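PDB 2PNW: membrane-bound lytic murein transglycosylase from Agrobacterium tumefaciens, which probably cleaves the glycosidic bonds of peptidoglycan glycan strands, as do other lytic transglycosylases of the MltA family. Local coordinates for residues Phe185-Gly190 against Arg256-Phe261. Numbering follows the deposited sequence.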
ATOM      1  N   PHE A 185       8.305  10.855  -1.792  1.00 16.10           N
ATOM      2  CA  PHE A 185       7.562  10.092  -0.794  1.00 16.85           C
ATOM      3  C   PHE A 185       6.106   9.785  -1.190  1.00 16.15           C
ATOM      4  O   PHE A 185       5.568   8.767  -0.785  1.00 16.60           O
ATOM      5  CB  PHE A 185       7.628  10.776   0.561  1.00 18.51           C
ATOM      6  CG  PHE A 185       8.867  10.415   1.339  1.00 21.66           C
ATOM      7  CD1 PHE A 185       8.839   9.368   2.260  1.00 25.93           C
ATOM      8  CD2 PHE A 185      10.064  11.096   1.124  1.00 22.92           C
ATOM      9  CE1 PHE A 185       9.988   9.012   2.978  1.00 27.72           C
ATOM     10  CE2 PHE A 185      11.222  10.754   1.837  1.00 24.76           C
ATOM     11  CZ  PHE A 185      11.187   9.731   2.774  1.00 24.08           C
ATOM     12  N   VAL A 186       5.497  10.665  -1.970  1.00 15.64           N
ATOM     13  CA  VAL A 186       4.194  10.351  -2.612  1.00 15.36           C
ATOM     14  C   VAL A 186       4.303   9.129  -3.562  1.00 15.26           C
ATOM     15  O   VAL A 186       3.451   8.246  -3.545  1.00 16.02           O
ATOM     16  CB  VAL A 186       3.639  11.605  -3.330  1.00 15.23           C
ATOM     17  CG1 VAL A 186       2.485  11.245  -4.300  1.00 13.99           C
ATOM     18  CG2 VAL A 186       3.208  12.639  -2.262  1.00 15.08           C
ATOM     19  N   HIS A 187       5.353   9.054  -4.373  1.00 14.83           N
ATOM     20  CA  HIS A 187       5.591   7.832  -5.166  1.00 15.08           C
ATOM     21  C   HIS A 187       5.663   6.607  -4.265  1.00 15.94           C
ATOM     22  O   HIS A 187       5.098   5.571  -4.599  1.00 16.19           O
ATOM     23  CB  HIS A 187       6.897   7.933  -5.976  1.00 14.96           C
ATOM     24  CG  HIS A 187       6.803   8.818  -7.192  1.00 13.92           C
ATOM     25  ND1 HIS A 187       7.223   8.402  -8.438  1.00 15.01           N
ATOM     26  CD2 HIS A 187       6.314  10.076  -7.360  1.00 12.41           C
ATOM     27  CE1 HIS A 187       7.017   9.370  -9.318  1.00 13.96           C
ATOM     28  NE2 HIS A 187       6.476  10.399  -8.688  1.00 13.90           N
ATOM     29  N   VAL A 188       6.357   6.719  -3.127  1.00 15.59           N
ATOM     30  CA  VAL A 188       6.513   5.584  -2.213  1.00 15.70           C
ATOM     31  C   VAL A 188       5.175   5.173  -1.598  1.00 16.20           C
ATOM     32  O   VAL A 188       4.860   3.963  -1.518  1.00 16.60           O
ATOM     33  CB  VAL A 188       7.552   5.906  -1.094  1.00 16.00           C
ATOM     34  CG1 VAL A 188       7.691   4.749  -0.106  1.00 17.98           C
ATOM     35  CG2 VAL A 188       8.915   6.210  -1.725  1.00 16.30           C
ATOM     36  N   GLN A 189       4.382   6.155  -1.160  1.00 16.36           N
ATOM     37  CA  GLN A 189       3.073   5.835  -0.548  1.00 16.88           C
ATOM     38  C   GLN A 189       2.083   5.299  -1.605  1.00 17.38           C
ATOM     39  O   GLN A 189       1.246   4.421  -1.295  1.00 18.41           O
ATOM     40  CB  GLN A 189       2.449   7.053   0.148  1.00 16.64           C
ATOM     41  CG  GLN A 189       3.305   7.755   1.232  1.00 16.46           C
ATOM     42  CD  GLN A 189       4.109   6.813   2.082  1.00 19.59           C
ATOM     43  OE1 GLN A 189       3.569   6.081   2.902  1.00 20.58           O
ATOM     44  NE2 GLN A 189       5.429   6.834   1.900  1.00 22.28           N
ATOM     45  N   GLY A 190       2.139   5.869  -2.810  1.00 16.13           N
ATOM     46  CA  GLY A 190       1.278   5.425  -3.929  1.00 16.50           C
ATOM     47  C   GLY A 190      -0.004   6.240  -4.086  1.00 16.76           C
ATOM     48  O   GLY A 190      -0.821   5.906  -4.921  1.00 16.72           O
ATOM     49  N   ARG A 256      15.055   3.276  -9.251  1.00 12.53           N
ATOM     50  CA  ARG A 256      14.802   3.449 -10.681  1.00 12.44           C
ATOM     51  C   ARG A 256      13.304   3.399 -11.019  1.00 12.81           C
ATOM     52  O   ARG A 256      12.898   3.902 -12.069  1.00 12.39           O
ATOM     53  CB  ARG A 256      15.505   2.331 -11.465  1.00 12.88           C
ATOM     54  CG  ARG A 256      17.016   2.507 -11.450  1.00 12.56           C
ATOM     55  CD  ARG A 256      17.649   1.403 -12.308  1.00 19.06           C
ATOM     56  NE  ARG A 256      17.498   1.649 -13.723  1.00 21.62           N
ATOM     57  CZ  ARG A 256      17.365   0.696 -14.663  1.00 20.31           C
ATOM     58  NH1 ARG A 256      17.272  -0.589 -14.352  1.00 19.91           N
ATOM     59  NH2 ARG A 256      17.272   1.076 -15.922  1.00 19.85           N
ATOM     60  N   SER A 257      12.521   2.769 -10.153  1.00 12.24           N
ATOM     61  CA  SER A 257      11.058   2.719 -10.334  1.00 13.51           C
ATOM     62  C   SER A 257      10.495   4.132 -10.337  1.00 14.31           C
ATOM     63  O   SER A 257      10.987   4.997  -9.606  1.00 14.05           O
ATOM     64  CB  SER A 257      10.416   1.954  -9.172  1.00 14.67           C
ATOM     65  OG  SER A 257       8.997   2.125  -9.203  1.00 14.38           O
ATOM     66  N   TYR A 258       9.457   4.373 -11.151  1.00 13.99           N
ATOM     67  CA  TYR A 258       8.802   5.690 -11.184  1.00 13.71           C
ATOM     68  C   TYR A 258       7.311   5.426 -11.311  1.00 13.67           C
ATOM     69  O   TYR A 258       6.897   4.601 -12.143  1.00 13.43           O
ATOM     70  CB  TYR A 258       9.282   6.485 -12.403  1.00 14.07           C
ATOM     71  CG  TYR A 258       8.867   7.960 -12.427  1.00 14.79           C
ATOM     72  CD1 TYR A 258       9.718   8.948 -11.932  1.00 15.59           C
ATOM     73  CD2 TYR A 258       7.630   8.358 -12.942  1.00 14.99           C
ATOM     74  CE1 TYR A 258       9.339  10.327 -11.941  1.00 15.47           C
ATOM     75  CE2 TYR A 258       7.246   9.718 -12.961  1.00 15.73           C
ATOM     76  CZ  TYR A 258       8.121  10.693 -12.478  1.00 17.36           C
ATOM     77  OH  TYR A 258       7.760  12.035 -12.505  1.00 17.93           O
ATOM     78  N   ILE A 259       6.537   6.115 -10.479  1.00 14.11           N
ATOM     79  CA  ILE A 259       5.087   5.903 -10.381  1.00 13.98           C
ATOM     80  C   ILE A 259       4.328   6.917 -11.232  1.00 14.69           C
ATOM     81  O   ILE A 259       4.618   8.126 -11.196  1.00 14.37           O
ATOM     82  CB  ILE A 259       4.583   5.971  -8.902  1.00 14.21           C
ATOM     83  CG1 ILE A 259       5.339   4.973  -8.012  1.00 13.81           C
ATOM     84  CG2 ILE A 259       3.003   5.763  -8.840  1.00 13.62           C
ATOM     85  CD1 ILE A 259       5.414   3.509  -8.593  1.00 13.65           C
ATOM     86  N   PHE A 260       3.386   6.417 -12.037  1.00 13.61           N
ATOM     87  CA  PHE A 260       2.450   7.304 -12.768  1.00 13.94           C
ATOM     88  C   PHE A 260       1.082   7.211 -12.108  1.00 13.42           C
ATOM     89  O   PHE A 260       0.732   6.179 -11.551  1.00 14.58           O
ATOM     90  CB  PHE A 260       2.356   6.907 -14.251  1.00 14.03           C
ATOM     91  CG  PHE A 260       3.663   7.026 -14.967  1.00 14.88           C
ATOM     92  CD1 PHE A 260       4.119   8.279 -15.368  1.00 13.16           C
ATOM     93  CD2 PHE A 260       4.466   5.912 -15.179  1.00 15.21           C
ATOM     94  CE1 PHE A 260       5.341   8.412 -16.024  1.00 15.72           C
ATOM     95  CE2 PHE A 260       5.698   6.044 -15.848  1.00 16.08           C
ATOM     96  CZ  PHE A 260       6.128   7.308 -16.245  1.00 13.81           C
ATOM     97  N   PHE A 261       0.354   8.328 -12.118  1.00 14.42           N
ATOM     98  CA  PHE A 261      -0.848   8.487 -11.304  1.00 14.30           C
ATOM     99  C   PHE A 261      -2.052   8.767 -12.192  1.00 15.89           C
ATOM    100  O   PHE A 261      -1.916   9.160 -13.363  1.00 15.69           O
ATOM    101  CB  PHE A 261      -0.658   9.666 -10.295  1.00 14.40           C
ATOM    102  CG  PHE A 261       0.395   9.410  -9.251  1.00 14.23           C
ATOM    103  CD1 PHE A 261       0.068   8.815  -8.048  1.00 15.60           C
ATOM    104  CD2 PHE A 261       1.728   9.764  -9.492  1.00 16.50           C
ATOM    105  CE1 PHE A 261       1.058   8.560  -7.049  1.00 15.04           C
ATOM    106  CE2 PHE A 261       2.712   9.508  -8.528  1.00 15.93           C
ATOM    107  CZ  PHE A 261       2.382   8.908  -7.310  1.00 13.87           C
TER
HETATM  108  O   HOH W   1       5.770  12.331 -10.600  1.00 21.51           O
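H187 reaches from helix 180-189 between the side chains of Y258 and F261 and past I259. H187, Y258 and F261 form an aromatic cluster of two edge-to-face pairs, with the imidazole in the middle. In the first pair the edge of H187 points at the face of Y258. Its CE1 lies over the centre of the phenol ring, 3.4 Å above the plane, and the planes stand at 76°. In the second pair the imidazole offers a face instead. F261 turns its edge to it, with CE2 3.8 Å from CD2 of H187 and the planes again steeply inclined.

The polar edge of H187 is also occupied. One water lies 2.8 Å from NE2 of H187, in the plane of the ring, and is also hydrogen-bonded to OH of Y258. This bridge ties together two rings that already touch and should help fix the rotation of the imidazole. At the other nitrogen, ND1 of H187 comes within 3.1 Å of the backbone N of I259. CE1 of H187 lies 3.3 Å from O of I259.

Apolar contacts flank the cluster. The side chains of H187 and I259 pass each other in opposite directions, and CG1 of I259 lies 3.9 Å from CB of H187. CG1 of V186, set anti to its own backbone N (chi1 166°), touches CZ of F261 at 3.8 Å. A backbone group also takes part: the carbonyl O of G190, just past the helix with positive phi, lies at the edge of F261, near its plane.

The contact lies within the MltA-specific insert domain. Helix 180-189 and strand 259-263 run nearly at right angles here, 82° between the local axes. Strand 259-263 pairs antiparallel with strand 201-209. Helix 159-163 packs on H187 and Y258, strand 96-109 on V186, and strand 118-121 on Y258 and F261.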